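Local coordinates for early 35 kDa protein (Autographa californica nucleopolyhedrovirus, PDB 1P35), which inhibits caspases to block the apoptotic response of infected insect cells and also suppresses the host RNA interference antiviral response, at residues 95-100 / 163-168. Sequence-based numbering, arbitrary orientation.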
loop_
_atom_site.group_PDB
_atom_site.type_symbol
_atom_site.label_atom_id
_atom_site.label_comp_id
_atom_site.label_asym_id
_atom_site.label_seq_id
_atom_site.Cartn_x
_atom_site.Cartn_y
_atom_site.Cartn_z
ATOM N N PHE A 95 -4.850 6.471 -10.016
ATOM C CA PHE A 95 -5.809 6.040 -11.012
ATOM C C PHE A 95 -6.777 5.018 -10.414
ATOM O O PHE A 95 -6.346 4.027 -9.813
ATOM C CB PHE A 95 -5.089 5.433 -12.220
ATOM C CG PHE A 95 -4.083 6.344 -12.881
ATOM C CD1 PHE A 95 -4.486 7.262 -13.854
ATOM C CD2 PHE A 95 -2.709 6.178 -12.646
ATOM C CE1 PHE A 95 -3.550 7.992 -14.606
ATOM C CE2 PHE A 95 -1.748 6.899 -13.391
ATOM C CZ PHE A 95 -2.179 7.806 -14.378
ATOM N N LYS A 96 -8.081 5.251 -10.563
ATOM C CA LYS A 96 -9.031 4.295 -10.009
ATOM C C LYS A 96 -9.101 3.033 -10.867
ATOM O O LYS A 96 -8.910 3.086 -12.077
ATOM C CB LYS A 96 -10.448 4.880 -9.913
ATOM C CG LYS A 96 -11.122 5.171 -11.261
ATOM C CD LYS A 96 -12.603 5.565 -11.069
ATOM C CE LYS A 96 -13.131 6.397 -12.252
ATOM N NZ LYS A 96 -12.957 5.750 -13.581
ATOM N N ASP A 97 -9.362 1.902 -10.230
ATOM C CA ASP A 97 -9.516 0.655 -10.968
ATOM C C ASP A 97 -10.656 0.697 -11.990
ATOM O O ASP A 97 -11.731 1.255 -11.713
ATOM C CB ASP A 97 -9.825 -0.506 -10.011
ATOM C CG ASP A 97 -8.743 -0.729 -8.977
ATOM O OD1 ASP A 97 -7.549 -0.501 -9.289
ATOM O OD2 ASP A 97 -9.090 -1.158 -7.854
ATOM N N GLU A 98 -10.431 0.111 -13.172
ATOM C CA GLU A 98 -11.486 0.024 -14.183
ATOM C C GLU A 98 -12.020 -1.419 -14.089
ATOM O O GLU A 98 -11.290 -2.321 -13.694
ATOM C CB GLU A 98 -10.956 0.287 -15.588
ATOM C CG GLU A 98 -10.520 1.696 -15.897
ATOM C CD GLU A 98 -11.679 2.630 -16.072
ATOM O OE1 GLU A 98 -12.417 2.855 -15.091
ATOM O OE2 GLU A 98 -11.861 3.134 -17.198
ATOM N N HIS A 99 -13.286 -1.637 -14.437
ATOM C CA HIS A 99 -13.842 -2.970 -14.369
ATOM C C HIS A 99 -14.271 -3.528 -15.706
ATOM O O HIS A 99 -14.952 -2.854 -16.487
ATOM C CB HIS A 99 -15.023 -2.995 -13.404
ATOM C CG HIS A 99 -14.648 -2.615 -12.008
ATOM N ND1 HIS A 99 -14.362 -1.315 -11.639
ATOM C CD2 HIS A 99 -14.474 -3.367 -10.897
ATOM C CE1 HIS A 99 -14.035 -1.284 -10.361
ATOM N NE2 HIS A 99 -14.096 -2.516 -9.886
ATOM N N TYR A 100 -13.824 -4.745 -16.003
ATOM C CA TYR A 100 -14.251 -5.345 -17.229
ATOM C C TYR A 100 -15.724 -5.742 -17.026
ATOM O O TYR A 100 -16.149 -6.047 -15.909
ATOM C CB TYR A 100 -13.493 -6.627 -17.554
ATOM C CG TYR A 100 -12.030 -6.483 -17.978
ATOM C CD1 TYR A 100 -10.997 -6.433 -17.040
ATOM C CD2 TYR A 100 -11.694 -6.507 -19.309
ATOM C CE1 TYR A 100 -9.663 -6.425 -17.442
ATOM C CE2 TYR A 100 -10.368 -6.500 -19.724
ATOM C CZ TYR A 100 -9.357 -6.462 -18.799
ATOM O OH TYR A 100 -8.047 -6.477 -19.243
ATOM N N ASN A 163 -5.408 -0.082 -13.278
ATOM C CA ASN A 163 -5.453 -1.540 -13.241
ATOM C C ASN A 163 -6.861 -1.824 -13.778
ATOM O O ASN A 163 -7.821 -1.065 -13.441
ATOM C CB ASN A 163 -5.394 -2.104 -11.822
ATOM C CG ASN A 163 -3.979 -2.099 -11.242
ATOM O OD1 ASN A 163 -3.050 -2.642 -11.826
ATOM N ND2 ASN A 163 -3.832 -1.497 -10.086
ATOM N N GLN A 164 -6.993 -2.867 -14.615
ATOM C CA GLN A 164 -8.287 -3.257 -15.170
ATOM C C GLN A 164 -8.604 -4.487 -14.351
ATOM O O GLN A 164 -7.802 -5.407 -14.324
ATOM C CB GLN A 164 -8.205 -3.625 -16.638
ATOM C CG GLN A 164 -7.239 -2.773 -17.449
ATOM C CD GLN A 164 -7.484 -1.319 -17.289
ATOM O OE1 GLN A 164 -8.610 -0.895 -17.006
ATOM N NE2 GLN A 164 -6.439 -0.522 -17.491
ATOM N N VAL A 165 -9.768 -4.522 -13.691
ATOM C CA VAL A 165 -10.050 -5.622 -12.784
ATOM C C VAL A 165 -11.397 -6.318 -12.993
ATOM O O VAL A 165 -12.289 -5.807 -13.688
ATOM C CB VAL A 165 -9.926 -5.105 -11.318
ATOM C CG1 VAL A 165 -8.661 -4.220 -11.176
ATOM C CG2 VAL A 165 -11.145 -4.201 -10.956
ATOM N N LEU A 166 -11.513 -7.529 -12.449
ATOM C CA LEU A 166 -12.760 -8.282 -12.555
ATOM C C LEU A 166 -12.676 -9.378 -11.539
ATOM O O LEU A 166 -11.592 -9.752 -11.128
ATOM C CB LEU A 166 -12.969 -8.900 -13.935
ATOM C CG LEU A 166 -12.039 -10.056 -14.382
ATOM C CD1 LEU A 166 -12.622 -11.394 -14.005
ATOM C CD2 LEU A 166 -11.894 -10.056 -15.891
ATOM N N SER A 167 -13.837 -9.852 -11.104
ATOM C CA SER A 167 -13.923 -10.958 -10.181
ATOM C C SER A 167 -15.328 -11.547 -10.282
ATOM O O SER A 167 -16.285 -10.835 -10.509
ATOM C CB SER A 167 -13.602 -10.518 -8.746
ATOM O OG SER A 167 -14.364 -9.388 -8.351
ATOM N N PHE A 168 -15.448 -12.853 -10.114
ATOM C CA PHE A 168 -16.744 -13.464 -10.222
ATOM C C PHE A 168 -16.690 -14.863 -9.600
ATOM O O PHE A 168 -15.594 -15.423 -9.404
ATOM C CB PHE A 168 -17.167 -13.500 -11.719
ATOM C CG PHE A 168 -16.236 -14.351 -12.609
ATOM C CD1 PHE A 168 -16.143 -15.732 -12.432
ATOM C CD2 PHE A 168 -15.408 -13.744 -13.554
ATOM C CE1 PHE A 168 -15.215 -16.504 -13.181
ATOM C CE2 PHE A 168 -14.492 -14.484 -14.305
ATOM C CZ PHE A 168 -14.394 -15.877 -14.108
HETATM O O HOH W 1 -6.136 1.450 -10.841
#
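The Tyr100 ring packs across Gln164 in the tight, buried part of this short parallel strand pairing. It brings CE1 to 3.3 Å from Gln164 CB, with ring and amide planes nearly perpendicular. Leu166 CD2 lies 3.9 Å from Tyr100 CD1. The Tyr100 hydroxyl is hydrogen-bonded to Asn31. Gln164 bends at its second torsion (chi2 -52°), and its OE1 is pressed to 3.0 Å from Glu98 CB, a close contact and not a hydrogen bond. This buried oxygen has no hydrogen-bonding partner in the model.

Three backbone hydrogen bonds set the parallel register: Glu98 N to Asn163 O, Val165 N to Glu98 O (2.7 Å) and Tyr100 N to Val165 O. Glu98 and Gln164 share one sheet face, His99 and Val165 the other, where His99 is exposed. There Val165 CG2 sits over one face of the His99 ring, 3.8 Å from its centroid, in a CH-pi contact.

The start of the pairing is looser. A water joins Phe95 O, Asp97 OD1 and Asn163 N, bridging the segments. Within 95-100, Lys96 NZ and Glu98 OE1 form a salt bridge with a weak hydrogen bond (3.3 Å). The backbone N of Lys96 donates a hydrogen bond to Asp86 OD1 of the second subunit.

Strand 164-170 also pairs with strand 24-33, and strand 98-106 with strand 148-154. Cys152 and Met44, from strands 148-154 and 42-48, pack against both Tyr100 and Leu166.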